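Local structure of L-hydantoinase (Arthrobacter aurescens, 1GKR) at residues A[296-299]-A[300-303]. The protein hydrolyses the cyclic amide ring of hydantoins, preferring aryl- over alkyl-substituted ones, with two zinc ions in each subunit of a homotetramer. Residues are numbered along the deposited sequence; the frame is centred on the assembly and turned at random.
Sequences RLWE and QLEN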
loop_
_atom_site.group_PDB
_atom_site.type_symbol
_atom_site.label_atom_id
_atom_site.label_comp_id
_atom_site.label_asym_id
_atom_site.label_seq_id
_atom_site.Cartn_x
_atom_site.Cartn_y
_atom_site.Cartn_z
ATOM N N ARG A 296 13.624 -14.258 8.921
ATOM C CA ARG A 296 12.558 -13.847 8.015
ATOM C C ARG A 296 12.577 -14.682 6.745
ATOM O O ARG A 296 11.552 -15.202 6.311
ATOM C CB ARG A 296 12.735 -12.383 7.637
ATOM C CG ARG A 296 12.319 -11.391 8.689
ATOM C CD ARG A 296 10.914 -10.889 8.393
ATOM N NE ARG A 296 10.841 -9.993 7.233
ATOM C CZ ARG A 296 11.598 -8.906 7.073
ATOM N NH1 ARG A 296 12.504 -8.572 7.992
ATOM N NH2 ARG A 296 11.435 -8.135 6.004
ATOM N N LEU A 297 13.753 -14.791 6.147
ATOM C CA LEU A 297 13.934 -15.552 4.921
ATOM C C LEU A 297 13.341 -16.946 5.039
ATOM O O LEU A 297 12.609 -17.396 4.145
ATOM C CB LEU A 297 15.422 -15.656 4.607
ATOM C CG LEU A 297 15.955 -15.066 3.303
ATOM C CD1 LEU A 297 15.329 -13.725 3.004
ATOM C CD2 LEU A 297 17.465 -14.938 3.436
ATOM N N TRP A 298 13.649 -17.629 6.141
ATOM C CA TRP A 298 13.140 -18.981 6.350
ATOM C C TRP A 298 11.621 -19.042 6.444
ATOM O O TRP A 298 11.012 -20.031 6.028
ATOM C CB TRP A 298 13.752 -19.604 7.592
ATOM C CG TRP A 298 15.071 -20.264 7.343
ATOM C CD1 TRP A 298 16.317 -19.789 7.681
ATOM C CD2 TRP A 298 15.282 -21.556 6.768
ATOM N NE1 TRP A 298 17.281 -20.712 7.363
ATOM C CE2 TRP A 298 16.679 -21.807 6.801
ATOM C CE3 TRP A 298 14.427 -22.531 6.231
ATOM C CZ2 TRP A 298 17.242 -22.994 6.318
ATOM C CZ3 TRP A 298 14.982 -23.714 5.749
ATOM C CH2 TRP A 298 16.381 -23.935 5.798
ATOM N N GLU A 299 11.010 -17.998 6.994
ATOM C CA GLU A 299 9.556 -17.957 7.089
ATOM C C GLU A 299 8.985 -17.772 5.689
ATOM O O GLU A 299 8.060 -18.461 5.271
ATOM C CB GLU A 299 9.110 -16.794 7.958
ATOM C CG GLU A 299 9.262 -17.015 9.441
ATOM C CD GLU A 299 8.890 -15.774 10.237
ATOM O OE1 GLU A 299 7.852 -15.148 9.904
ATOM O OE2 GLU A 299 9.628 -15.433 11.192
ATOM N N GLN A 300 9.557 -16.829 4.960
ATOM C CA GLN A 300 9.100 -16.554 3.615
ATOM C C GLN A 300 9.190 -17.795 2.739
ATOM O O GLN A 300 8.334 -18.025 1.884
ATOM C CB GLN A 300 9.929 -15.420 3.022
ATOM C CG GLN A 300 9.913 -14.173 3.875
ATOM C CD GLN A 300 10.655 -13.038 3.232
ATOM O OE1 GLN A 300 11.814 -13.188 2.834
ATOM N NE2 GLN A 300 10.005 -11.888 3.129
ATOM N N LEU A 301 10.223 -18.601 2.966
ATOM C CA LEU A 301 10.422 -19.809 2.179
ATOM C C LEU A 301 9.262 -20.772 2.385
ATOM O O LEU A 301 8.572 -21.140 1.440
ATOM C CB LEU A 301 11.727 -20.495 2.584
ATOM C CG LEU A 301 12.506 -21.340 1.571
ATOM C CD1 LEU A 301 13.076 -22.541 2.295
ATOM C CD2 LEU A 301 11.636 -21.785 0.428
ATOM N N GLU A 302 9.039 -21.171 3.630
ATOM C CA GLU A 302 7.964 -22.104 3.931
ATOM C C GLU A 302 6.601 -21.522 3.591
ATOM O O GLU A 302 5.675 -22.260 3.260
ATOM C CB GLU A 302 8.009 -22.508 5.409
ATOM C CG GLU A 302 6.919 -23.493 5.876
ATOM C CD GLU A 302 6.873 -24.823 5.106
ATOM O OE1 GLU A 302 7.941 -25.396 4.790
ATOM O OE2 GLU A 302 5.750 -25.310 4.838
ATOM N N ASN A 303 6.481 -20.202 3.648
ATOM C CA ASN A 303 5.206 -19.574 3.362
ATOM C C ASN A 303 4.897 -19.286 1.898
ATOM O O ASN A 303 3.822 -18.781 1.574
ATOM C CB ASN A 303 5.064 -18.306 4.195
ATOM C CG ASN A 303 4.803 -18.613 5.659
ATOM O OD1 ASN A 303 3.948 -19.434 5.976
ATOM N ND2 ASN A 303 5.531 -17.955 6.554
#
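Trp298 and Leu301 lie side by side and point the same way from helix 291-303, a helix of the TIM-barrel fold of the amidohydrolases; Leu301 CD1 comes obliquely to Trp298 CZ3 at 4.1 Å. One i to i+4 ladder of backbone bonds joins the two turns that carry them. It is nearly straight where Gln300 N meets Arg296 O (2.9 Å, 170°), more bent from Leu301 N to Leu297 O, and weak from Glu302 N to Trp298 O at 3.3 Å. The ladder's last rung joins Asn303 N to Glu299 O at 2.9 Å, bent again, with an N-H...O angle of 145°.

On the neighbouring flank Gln300 holds CG beside its own backbone N (chi1 -55°) and the chain extended beyond it, so that OE1 stands 3.6 Å from Leu297 CD1. Gln300 NE2 gives hydrogen bonds to Glu247 OE2 and Pro243 O of the facing helix 243-254. A leucine in its place would probably leave that carboxylate and that carbonyl each without this amide donor. Arg296 reaches the same helix through a salt bridge to Asp244. Met345 of helix 341-350 packs on both Trp298 and Leu301, while Leu268 of helix 265-268 touches Leu297 and Leu301. The Trp298 indole receives Arg354 as a cation-pi partner, and its NE1 donates a hydrogen bond to Leu268 O.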